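Local coordinates for protein D-aminopeptidase (Burkholderia sp. LK4, PDB 5TZB) that probably hydrolyses short peptides and amides from the amino end, releasing beta-amino acids, as a beta-aminopeptidase of the Ntn-hydrolase class in peptidase family S58, at residues M21-R24 against R29-L32; G236-H241 against R379-R384; V262-D267 against Q280-G285; V284-V289 against E347-A352. All blocks are in the same frame, centred on the assembly; numbering follows the deposited sequence.

From the N terminus, contact 1 comes first and closes a short loop before strand 48-56. Contact 2 opens later, at 236-241, and closes only near the C terminus, where it joins a loop to the end of helix 371-380. Contacts 3 and 4 are nested inside that long loop: contact 3 lays helix 272-289 on strand 260-266, and contact 4, which shares Val284 and Gly285 with it, carries the same helix onto helix 331-355. Although contact 1 precedes contact 4 in the chain, the two touch through the Arg24-Glu347 salt bridge and the Thr23-Asn351 pair, which attaches the N-terminal loop to helix 331-355. Contact 2 stays clear of the other three.

Contact 1. Residues M21-R24 against R29-L32; sequences MRTR and RIGL
The N-terminal loop ahead of strand 48-56 turns back on itself here, with Arg24 reaching across to Arg29 and Ile30. CG of Arg24 stands opposite its own backbone N (chi1 -162°), and a bend at chi3 swings the guanidinium over to the returning chain. Its NH1 branch meets Arg29 at a slant, 3.9 Å from Arg29 CG and equally near Arg29 NE, while its NH2 branch approaches the Ile30 carbonyl. The two guanidinium planes stand 84° apart, almost perpendicular, so the arginines do not stack. Two waters join the sides. Water 1 lies in the Arg24 guanidinium plane at its edge; it accepts a bond from Arg24 NH2 at 2.9 Å and donates to Ile30 O at 2.9 Å. Water 2 accepts from Arg29 NH2 at 3.1 Å and, weakly, from Arg24 NH1 at 2.9 Å. Apart from these polar groups, Thr23 CG2 is only loosely against Ile30 CG1, at 4.5 Å, while Thr23 OG1 is hydrogen-bonded to Asn351 on helix 331-355. The firmer anchor of Arg24 is on that helix too: NH2 forms a salt bridge with Glu347, which also pairs with Arg203. The polar link between the two segments therefore runs through water. Water takes up N-H groups of both arginines, and probably eases the closeness of their like charges, while the Glu347 carboxylate holds the Arg24 end and should offset part of its charge.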
loop_
_atom_site.group_PDB
_atom_site.type_symbol
_atom_site.label_atom_id
_atom_site.label_comp_id
_atom_site.label_asym_id
_atom_site.label_seq_id
_atom_site.Cartn_x
_atom_site.Cartn_y
_atom_site.Cartn_z
ATOM N N MET C 21 29.965 -18.065 22.968
ATOM C CA MET C 21 29.860 -18.180 21.519
ATOM C C MET C 21 28.742 -17.283 20.984
ATOM O O MET C 21 29.041 -16.283 20.351
ATOM C CB MET C 21 29.638 -19.630 21.096
ATOM N N ARG C 22 27.471 -17.586 21.261
ATOM C CA ARG C 22 26.412 -16.693 20.779
ATOM C C ARG C 22 25.993 -15.695 21.862
ATOM O O ARG C 22 26.467 -15.776 23.006
ATOM C CB ARG C 22 25.200 -17.484 20.298
ATOM C CG ARG C 22 25.496 -18.492 19.206
ATOM C CD ARG C 22 24.244 -19.257 18.876
ATOM N NE ARG C 22 23.401 -18.503 17.944
ATOM C CZ ARG C 22 22.159 -18.844 17.617
ATOM N NH1 ARG C 22 21.598 -19.911 18.169
ATOM N NH2 ARG C 22 21.467 -18.114 16.751
ATOM N N THR C 23 25.109 -14.762 21.504
ATOM C CA THR C 23 24.733 -13.662 22.394
ATOM C C THR C 23 24.257 -14.159 23.748
ATOM O O THR C 23 24.744 -13.715 24.788
ATOM C CB THR C 23 23.620 -12.788 21.775
ATOM O OG1 THR C 23 24.063 -12.277 20.512
ATOM C CG2 THR C 23 23.266 -11.618 22.684
ATOM N N ARG C 24 23.321 -15.102 23.715
ATOM C CA ARG C 24 22.721 -15.655 24.921
ATOM C C ARG C 24 23.737 -16.443 25.767
ATOM O O ARG C 24 23.616 -16.521 26.994
ATOM C CB ARG C 24 21.539 -16.540 24.534
ATOM C CG ARG C 24 20.576 -16.847 25.656
ATOM C CD ARG C 24 19.295 -17.438 25.100
ATOM N NE ARG C 24 18.470 -16.430 24.453
ATOM C CZ ARG C 24 17.516 -15.753 25.079
ATOM N NH1 ARG C 24 17.265 -15.996 26.360
ATOM N NH2 ARG C 24 16.812 -14.847 24.423
ATOM N N ARG C 29 20.686 -11.589 27.588
ATOM C CA ARG C 29 19.354 -12.052 27.258
ATOM C C ARG C 29 18.556 -10.931 26.612
ATOM O O ARG C 29 18.366 -9.874 27.205
ATOM C CB ARG C 29 18.646 -12.549 28.508
ATOM C CG ARG C 29 19.123 -13.897 29.017
ATOM C CD ARG C 29 18.339 -14.309 30.263
ATOM N NE ARG C 29 16.912 -14.461 29.960
ATOM C CZ ARG C 29 15.981 -13.526 30.156
ATOM N NH1 ARG C 29 16.313 -12.337 30.656
ATOM N NH2 ARG C 29 14.716 -13.778 29.836
ATOM N N ILE C 30 18.072 -11.186 25.403
ATOM C CA ILE C 30 17.288 -10.216 24.650
ATOM C C ILE C 30 15.800 -10.447 24.836
ATOM O O ILE C 30 15.306 -11.542 24.578
ATOM C CB ILE C 30 17.590 -10.286 23.131
ATOM C CG1 ILE C 30 19.084 -10.071 22.838
ATOM C CG2 ILE C 30 16.723 -9.288 22.382
ATOM C CD1 ILE C 30 19.595 -8.707 23.181
ATOM N N GLY C 31 15.095 -9.425 25.309
ATOM C CA GLY C 31 13.670 -9.535 25.511
ATOM C C GLY C 31 13.350 -10.495 26.639
ATOM O O GLY C 31 14.228 -10.855 27.431
ATOM N N LEU C 32 12.095 -10.934 26.699
ATOM C CA LEU C 32 11.644 -11.752 27.819
ATOM C C LEU C 32 11.228 -13.184 27.454
ATOM O O LEU C 32 10.972 -14.007 28.347
ATOM C CB LEU C 32 10.491 -11.042 28.534
ATOM C CG LEU C 32 10.910 -9.752 29.239
ATOM C CD1 LEU C 32 9.727 -8.817 29.455
ATOM C CD2 LEU C 32 11.585 -10.090 30.551
HETATM O O HOH W 1 14.939 -13.727 26.381
HETATM O O HOH W 2 14.951 -16.339 28.121
#

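Contact 2. Residues G236-H241 against R379-R384; sequences GEVLRH and REVGWR
The carboxylate of Glu380 lies broadside against Val238: Val238 CB is 3.7 Å from Glu380 CD and at much the same distance from OE1 and OE2, so the branched carbon sits over the flat group and not in line with one oxygen. Val238 CG1 comes closer still to Glu380 OE2, at 3.4 Å. Two other flat groups belong to 236-241 itself: the Arg240 guanidinium has Glu237 CA over one face, offset toward the rim, and the His241 ring has Val238 O in plane at its edge. Glu380 arrives from the direction opposite to Val238, with CG anti to its backbone N (chi1 -179°) and the chain extended beyond it. Water 3 joins them a second way, donating to Val238 O at 3.1 Å and to Glu380 OE2 at 3.3 Å. Next to the carboxylate, Val238 CG1 packs on Val381 CG1 at 3.9 Å, the apolar part of this surface contact. The geometry around Gly382 is a Schellman motif, with Gly382 N bonded to Arg379 O and Trp383 N to Leu378 O. The contact sets a loop between strands 213-220 and 260-266 against the C-terminal end of helix 371-380, where Val238 also touches Ala377. Trp383 meets Tyr233 edge-to-face, and Val381 O accepts a hydrogen bond from Tyr233 of a second subunit.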
loop_
_atom_site.group_PDB
_atom_site.type_symbol
_atom_site.label_atom_id
_atom_site.label_comp_id
_atom_site.label_asym_id
_atom_site.label_seq_id
_atom_site.Cartn_x
_atom_site.Cartn_y
_atom_site.Cartn_z
ATOM N N GLY C 236 26.667 1.359 21.745
ATOM C CA GLY C 236 27.315 2.068 20.654
ATOM C C GLY C 236 28.002 3.366 21.070
ATOM O O GLY C 236 29.025 3.754 20.493
ATOM N N GLU C 237 27.430 4.044 22.062
ATOM C CA GLU C 237 27.944 5.335 22.503
ATOM C C GLU C 237 29.316 5.217 23.170
ATOM O O GLU C 237 30.092 6.169 23.165
ATOM C CB GLU C 237 26.953 5.992 23.462
ATOM C CG GLU C 237 25.625 6.366 22.806
ATOM C CD GLU C 237 24.664 7.076 23.755
ATOM O OE1 GLU C 237 25.068 7.417 24.889
ATOM O OE2 GLU C 237 23.509 7.319 23.354
ATOM N N VAL C 238 29.626 4.049 23.722
ATOM C CA VAL C 238 30.940 3.847 24.334
ATOM C C VAL C 238 31.833 2.958 23.455
ATOM O O VAL C 238 32.820 2.387 23.934
ATOM C CB VAL C 238 30.834 3.219 25.753
ATOM C CG1 VAL C 238 30.065 4.141 26.685
ATOM C CG2 VAL C 238 30.170 1.860 25.691
ATOM N N LEU C 239 31.485 2.847 22.172
ATOM C CA LEU C 239 32.280 2.054 21.237
ATOM C C LEU C 239 32.714 2.873 20.022
ATOM O O LEU C 239 33.136 2.316 19.008
ATOM C CB LEU C 239 31.492 0.818 20.781
ATOM C CG LEU C 239 31.268 -0.321 21.780
ATOM C CD1 LEU C 239 30.393 -1.389 21.159
ATOM C CD2 LEU C 239 32.591 -0.931 22.248
ATOM N N ARG C 240 32.593 4.193 20.110
ATOM C CA ARG C 240 32.990 5.046 18.996
ATOM C C ARG C 240 34.482 5.007 18.681
ATOM O O ARG C 240 34.872 5.268 17.547
ATOM C CB ARG C 240 32.552 6.495 19.220
ATOM C CG ARG C 240 31.045 6.682 19.304
ATOM C CD ARG C 240 30.712 8.157 19.410
ATOM N NE ARG C 240 30.201 8.507 20.727
ATOM C CZ ARG C 240 29.033 9.107 20.937
ATOM N NH1 ARG C 240 28.266 9.457 19.909
ATOM N NH2 ARG C 240 28.648 9.382 22.176
ATOM N N HIS C 241 35.311 4.677 19.665
ATOM C CA HIS C 241 36.768 4.741 19.493
ATOM C C HIS C 241 37.314 3.658 18.553
ATOM O O HIS C 241 38.378 3.822 17.955
ATOM C CB HIS C 241 37.456 4.623 20.861
ATOM C CG HIS C 241 37.124 3.355 21.581
ATOM N ND1 HIS C 241 35.926 3.166 22.240
ATOM C CD2 HIS C 241 37.826 2.207 21.738
ATOM C CE1 HIS C 241 35.901 1.953 22.767
ATOM N NE2 HIS C 241 37.042 1.351 22.477
ATOM N N ARG C 379 28.732 -3.457 30.470
ATOM C CA ARG C 379 28.956 -3.138 31.873
ATOM C C ARG C 379 29.119 -1.648 32.087
ATOM O O ARG C 379 28.528 -1.092 33.006
ATOM C CB ARG C 379 30.206 -3.849 32.398
ATOM C CG ARG C 379 30.645 -3.361 33.776
ATOM C CD ARG C 379 31.977 -3.972 34.180
ATOM N NE ARG C 379 32.355 -3.667 35.562
ATOM C CZ ARG C 379 32.119 -4.475 36.592
ATOM N NH1 ARG C 379 32.500 -4.127 37.818
ATOM N NH2 ARG C 379 31.497 -5.631 36.398
ATOM N N GLU C 380 29.836 -1.001 31.174
ATOM C CA GLU C 380 30.129 0.428 31.252
ATOM C C GLU C 380 28.881 1.301 31.264
ATOM O O GLU C 380 28.890 2.382 31.867
ATOM C CB GLU C 380 31.033 0.838 30.077
ATOM C CG GLU C 380 31.450 2.311 30.041
ATOM C CD GLU C 380 32.520 2.592 28.990
ATOM O OE1 GLU C 380 33.076 1.624 28.425
ATOM O OE2 GLU C 380 32.795 3.781 28.711
ATOM N N VAL C 381 27.822 0.846 30.597
ATOM C CA VAL C 381 26.567 1.597 30.559
ATOM C C VAL C 381 25.491 1.000 31.471
ATOM O O VAL C 381 24.304 1.293 31.311
ATOM C CB VAL C 381 25.987 1.689 29.123
ATOM C CG1 VAL C 381 26.869 2.548 28.247
ATOM C CG2 VAL C 381 25.821 0.306 28.522
ATOM N N GLY C 382 25.902 0.155 32.408
ATOM C CA GLY C 382 25.043 -0.243 33.513
ATOM C C GLY C 382 24.364 -1.594 33.420
ATOM O O GLY C 382 23.650 -1.991 34.342
ATOM N N TRP C 383 24.572 -2.307 32.319
ATOM C CA TRP C 383 23.968 -3.633 32.174
ATOM C C TRP C 383 24.695 -4.659 33.030
ATOM O O TRP C 383 25.911 -4.601 33.182
ATOM C CB TRP C 383 23.995 -4.089 30.717
ATOM C CG TRP C 383 23.579 -5.524 30.514
ATOM C CD1 TRP C 383 22.333 -5.982 30.208
ATOM C CD2 TRP C 383 24.421 -6.682 30.605
ATOM N NE1 TRP C 383 22.342 -7.358 30.099
ATOM C CE2 TRP C 383 23.616 -7.808 30.337
ATOM C CE3 TRP C 383 25.781 -6.877 30.880
ATOM C CZ2 TRP C 383 24.121 -9.106 30.341
ATOM C CZ3 TRP C 383 26.279 -8.167 30.885
ATOM C CH2 TRP C 383 25.452 -9.264 30.614
ATOM N N ARG C 384 23.949 -5.593 33.598
ATOM C CA ARG C 384 24.567 -6.699 34.311
ATOM C C ARG C 384 23.742 -7.962 34.092
ATOM O O ARG C 384 22.533 -7.880 33.880
ATOM C CB ARG C 384 24.760 -6.340 35.793
ATOM C CG ARG C 384 23.507 -6.050 36.598
ATOM C CD ARG C 384 23.915 -5.567 37.989
ATOM N NE ARG C 384 22.776 -5.337 38.872
ATOM C CZ ARG C 384 22.230 -6.275 39.639
ATOM N NH1 ARG C 384 22.729 -7.506 39.638
ATOM N NH2 ARG C 384 21.195 -5.979 40.411
HETATM O O HOH W 3 34.714 3.672 26.067
#

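Contact 3. Residues V262-D267 against Q280-G285; sequences VTIATD and QRASVG
Apolar packing comes first: the single methyl of Ala282 is approached by Val262 and Ile264, two residues apart on strand 260-266 and directed to the same side. Val262 CG1 reaches Ala282 CB at 4.0 Å and Ile264 CD1 reaches it at 4.1 Å. The long branch of Ile264 is extended at chi2 (164°), which carries CD1 out toward the helix. Phe301 of strand 298-305 touches both Val262 and Ala282, so the three elements of this beta-alpha-beta unit share one apolar layer. Backbone bonds stay within each element and its sheet neighbours: strand 260-266 pairs in parallel with 298-305, Val262 bonding to Ile300 and Leu302, while helix 272-289 is kinked beside Ala282, with Ser283 N bonded to Gln280 O at 3.0 Å. Polar groups point elsewhere: Thr263 OG1 to Tyr113, Gln280 OE1 to His87 of a second subunit, and Arg281 to Gly292 and Asn90 of that subunit and to Phe338 of its own chain by a cation-pi contact. Chemically, strand and helix are joined here through methyl groups alone; the small alanine is consistent with their close approach, Val262 CA to Ala282 CA being 7.2 Å, and Gln280 and Arg281 bond instead to the second subunit.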
loop_
_atom_site.group_PDB
_atom_site.type_symbol
_atom_site.label_atom_id
_atom_site.label_comp_id
_atom_site.label_asym_id
_atom_site.label_seq_id
_atom_site.Cartn_x
_atom_site.Cartn_y
_atom_site.Cartn_z
ATOM N N VAL C 262 15.167 -9.485 6.181
ATOM C CA VAL C 262 14.663 -10.290 7.290
ATOM C C VAL C 262 13.661 -11.324 6.780
ATOM O O VAL C 262 12.766 -10.983 6.015
ATOM C CB VAL C 262 13.960 -9.410 8.372
ATOM C CG1 VAL C 262 13.499 -10.261 9.531
ATOM C CG2 VAL C 262 14.902 -8.326 8.887
ATOM N N THR C 263 13.827 -12.582 7.178
ATOM C CA THR C 263 12.771 -13.562 6.988
ATOM C C THR C 263 12.299 -14.014 8.356
ATOM O O THR C 263 13.108 -14.393 9.195
ATOM C CB THR C 263 13.199 -14.799 6.158
ATOM O OG1 THR C 263 13.566 -14.401 4.832
ATOM C CG2 THR C 263 12.033 -15.784 6.044
ATOM N N ILE C 264 10.994 -13.911 8.579
ATOM C CA ILE C 264 10.344 -14.427 9.775
ATOM C C ILE C 264 9.579 -15.695 9.416
ATOM O O ILE C 264 8.827 -15.702 8.441
ATOM C CB ILE C 264 9.370 -13.394 10.363
ATOM C CG1 ILE C 264 10.149 -12.184 10.904
ATOM C CG2 ILE C 264 8.507 -14.025 11.468
ATOM C CD1 ILE C 264 9.251 -10.944 11.158
ATOM N N ALA C 265 9.762 -16.768 10.182
ATOM C CA ALA C 265 8.958 -17.977 9.955
ATOM C C ALA C 265 8.186 -18.363 11.212
ATOM O O ALA C 265 8.647 -18.147 12.349
ATOM C CB ALA C 265 9.835 -19.139 9.499
ATOM N N THR C 266 7.018 -18.963 11.016
ATOM C CA THR C 266 6.253 -19.465 12.153
ATOM C C THR C 266 5.424 -20.661 11.757
ATOM O O THR C 266 4.977 -20.754 10.609
ATOM C CB THR C 266 5.312 -18.395 12.749
ATOM O OG1 THR C 266 4.675 -18.927 13.911
ATOM C CG2 THR C 266 4.233 -17.978 11.749
ATOM N N ASP C 267 5.190 -21.565 12.710
ATOM C CA ASP C 267 4.298 -22.691 12.440
ATOM C C ASP C 267 2.867 -22.373 12.850
ATOM O O ASP C 267 1.988 -23.224 12.734
ATOM C CB ASP C 267 4.762 -23.965 13.155
ATOM C CG ASP C 267 4.846 -23.805 14.659
ATOM O OD1 ASP C 267 4.758 -22.665 15.170
ATOM O OD2 ASP C 267 5.021 -24.842 15.342
ATOM N N GLN C 280 5.820 -6.761 9.553
ATOM C CA GLN C 280 6.118 -5.385 9.938
ATOM C C GLN C 280 6.721 -5.345 11.339
ATOM O O GLN C 280 7.396 -4.378 11.692
ATOM C CB GLN C 280 4.878 -4.478 9.862
ATOM C CG GLN C 280 5.242 -2.996 10.098
ATOM C CD GLN C 280 4.129 -1.971 9.801
ATOM O OE1 GLN C 280 4.342 -0.766 9.981
ATOM N NE2 GLN C 280 2.965 -2.432 9.335
ATOM N N ARG C 281 6.558 -6.403 12.128
ATOM C CA ARG C 281 7.142 -6.345 13.472
ATOM C C ARG C 281 8.671 -6.467 13.391
ATOM O O ARG C 281 9.377 -6.296 14.394
ATOM C CB ARG C 281 6.554 -7.425 14.403
ATOM C CG ARG C 281 5.046 -7.247 14.756
ATOM C CD ARG C 281 4.612 -5.844 14.447
ATOM N NE ARG C 281 3.404 -5.310 15.069
ATOM C CZ ARG C 281 2.230 -5.158 14.462
ATOM N NH1 ARG C 281 2.031 -5.593 13.225
ATOM N NH2 ARG C 281 1.237 -4.583 15.117
ATOM N N ALA C 282 9.196 -6.763 12.205
ATOM C CA ALA C 282 10.641 -6.725 12.019
ATOM C C ALA C 282 11.170 -5.292 12.217
ATOM O O ALA C 282 12.289 -5.108 12.714
ATOM C CB ALA C 282 11.024 -7.273 10.647
ATOM N N SER C 283 10.347 -4.292 11.885
ATOM C CA SER C 283 10.669 -2.872 12.153
ATOM C C SER C 283 10.946 -2.666 13.633
ATOM O O SER C 283 11.812 -1.882 14.015
ATOM C CB SER C 283 9.516 -1.937 11.766
ATOM O OG SER C 283 9.264 -1.905 10.368
ATOM N N VAL C 284 10.148 -3.326 14.463
ATOM C CA VAL C 284 10.259 -3.169 15.904
ATOM C C VAL C 284 11.575 -3.763 16.395
ATOM O O VAL C 284 12.302 -3.120 17.175
ATOM C CB VAL C 284 9.060 -3.811 16.627
ATOM C CG1 VAL C 284 9.195 -3.645 18.124
ATOM C CG2 VAL C 284 7.772 -3.180 16.132
ATOM N N GLY C 285 11.904 -4.969 15.949
ATOM C CA GLY C 285 13.172 -5.564 16.345
ATOM C C GLY C 285 14.380 -4.746 15.880
ATOM O O GLY C 285 15.304 -4.469 16.659
#

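Contact 4. Residues V284-V289 against E347-A352; sequences VGLARV and EAIVNA
Ile349 forks against two residues of the neighbouring helix, sending CD1 to Leu286 and CG2 to Val289. This is helix-helix packing in an enzyme of the Ntn-hydrolase class: helices 272-289 and 331-355 lie side by side in one layer against the sheet that holds strand 260-266. The short segments 284-289 and 347-352 run at 47° to each other, with axes 9.6 Å apart at closest approach. Leu286 begins by directing its CB away from the other helix, but its chain turns back at chi2 (61°) and CD1 meets Ile349 CD1 at 4.1 Å; the side chains pass each other at a slant. Ile349 CD1 also rests 3.9 Å from Leu286 CA, close to the backbone. Val289 points toward the partner helix and crosses Ile349 obliquely, CG1 of the valine meeting CG2 of the isoleucine. The pair Leu286 and Ile349 both touch Ile260 of strand 260-266, so the helices share a footing on the sheet, and Tyr222 touches both Leu286 and Val289. Polar groups nearby are engaged elsewhere: Arg288 forms a salt bridge with Glu346, and the backbone O of Ala287 accepts a hydrogen bond from Arg288 NE of a second subunit. Val289 CG1 stands 3.9 Å from Ile349 CG2 and 4.4 Å from Val350 CG2.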
loop_
_atom_site.group_PDB
_atom_site.type_symbol
_atom_site.label_atom_id
_atom_site.label_comp_id
_atom_site.label_asym_id
_atom_site.label_seq_id
_atom_site.Cartn_x
_atom_site.Cartn_y
_atom_site.Cartn_z
ATOM N N VAL C 284 10.148 -3.326 14.463
ATOM C CA VAL C 284 10.259 -3.169 15.904
ATOM C C VAL C 284 11.575 -3.763 16.395
ATOM O O VAL C 284 12.302 -3.120 17.175
ATOM C CB VAL C 284 9.060 -3.811 16.627
ATOM C CG1 VAL C 284 9.195 -3.645 18.124
ATOM C CG2 VAL C 284 7.772 -3.180 16.132
ATOM N N GLY C 285 11.904 -4.969 15.949
ATOM C CA GLY C 285 13.172 -5.564 16.345
ATOM C C GLY C 285 14.380 -4.746 15.880
ATOM O O GLY C 285 15.304 -4.469 16.659
ATOM N N LEU C 286 14.359 -4.345 14.610
ATOM C CA LEU C 286 15.449 -3.565 14.012
ATOM C C LEU C 286 15.642 -2.228 14.726
ATOM O O LEU C 286 16.775 -1.818 15.001
ATOM C CB LEU C 286 15.167 -3.326 12.515
ATOM C CG LEU C 286 16.062 -2.348 11.742
ATOM C CD1 LEU C 286 17.531 -2.799 11.745
ATOM C CD2 LEU C 286 15.533 -2.149 10.300
ATOM N N ALA C 287 14.531 -1.561 15.040
ATOM C CA ALA C 287 14.576 -0.258 15.710
ATOM C C ALA C 287 15.239 -0.364 17.074
ATOM O O ALA C 287 15.948 0.548 17.484
ATOM C CB ALA C 287 13.178 0.326 15.865
ATOM N N ARG C 288 14.981 -1.464 17.780
ATOM C CA ARG C 288 15.507 -1.620 19.141
ATOM C C ARG C 288 17.025 -1.852 19.159
ATOM O O ARG C 288 17.671 -1.639 20.184
ATOM C CB ARG C 288 14.737 -2.727 19.907
ATOM C CG ARG C 288 13.325 -2.238 20.248
ATOM C CD ARG C 288 12.375 -3.172 21.011
ATOM N NE ARG C 288 12.535 -4.592 20.769
ATOM C CZ ARG C 288 11.576 -5.498 20.975
ATOM N NH1 ARG C 288 11.820 -6.781 20.727
ATOM N NH2 ARG C 288 10.368 -5.128 21.395
ATOM N N VAL C 289 17.602 -2.272 18.036
ATOM C CA VAL C 289 19.062 -2.414 17.943
ATOM C C VAL C 289 19.720 -1.108 17.452
ATOM O O VAL C 289 20.940 -0.904 17.622
ATOM C CB VAL C 289 19.443 -3.589 17.029
ATOM C CG1 VAL C 289 20.941 -3.874 17.081
ATOM C CG2 VAL C 289 18.668 -4.826 17.450
ATOM N N GLU C 347 17.302 -10.270 18.487
ATOM C CA GLU C 347 18.413 -11.148 18.879
ATOM C C GLU C 347 19.197 -11.667 17.673
ATOM O O GLU C 347 20.419 -11.861 17.751
ATOM C CB GLU C 347 17.925 -12.334 19.713
ATOM C CG GLU C 347 19.086 -13.170 20.259
ATOM C CD GLU C 347 18.653 -14.242 21.246
ATOM O OE1 GLU C 347 17.468 -14.260 21.627
ATOM O OE2 GLU C 347 19.518 -15.045 21.660
ATOM N N ALA C 348 18.496 -11.874 16.564
ATOM C CA ALA C 348 19.137 -12.362 15.350
ATOM C C ALA C 348 20.199 -11.369 14.896
ATOM O O ALA C 348 21.310 -11.760 14.545
ATOM C CB ALA C 348 18.107 -12.575 14.254
ATOM N N ILE C 349 19.857 -10.083 14.944
ATOM C CA ILE C 349 20.792 -9.031 14.557
ATOM C C ILE C 349 21.996 -9.004 15.501
ATOM O O ILE C 349 23.144 -8.962 15.048
ATOM C CB ILE C 349 20.107 -7.642 14.539
ATOM C CG1 ILE C 349 19.035 -7.598 13.440
ATOM C CG2 ILE C 349 21.146 -6.542 14.311
ATOM C CD1 ILE C 349 18.071 -6.428 13.554
ATOM N N VAL C 350 21.754 -9.039 16.809
ATOM C CA VAL C 350 22.877 -9.016 17.752
ATOM C C VAL C 350 23.724 -10.288 17.582
ATOM O O VAL C 350 24.956 -10.237 17.675
ATOM C CB VAL C 350 22.404 -8.860 19.215
ATOM C CG1 VAL C 350 23.604 -8.761 20.158
ATOM C CG2 VAL C 350 21.541 -7.609 19.360
ATOM N N ASN C 351 23.075 -11.416 17.284
ATOM C CA ASN C 351 23.819 -12.654 17.015
ATOM C C ASN C 351 24.754 -12.511 15.809
ATOM O O ASN C 351 25.845 -13.063 15.801
ATOM C CB ASN C 351 22.865 -13.834 16.794
ATOM C CG ASN C 351 22.456 -14.518 18.093
ATOM O OD1 ASN C 351 23.094 -14.344 19.133
ATOM N ND2 ASN C 351 21.422 -15.344 18.022
ATOM N N ALA C 352 24.318 -11.781 14.784
ATOM C CA ALA C 352 25.159 -11.553 13.608
ATOM C C ALA C 352 26.436 -10.815 13.989
ATOM O O ALA C 352 27.526 -11.156 13.534
ATOM C CB ALA C 352 24.393 -10.760 12.531
#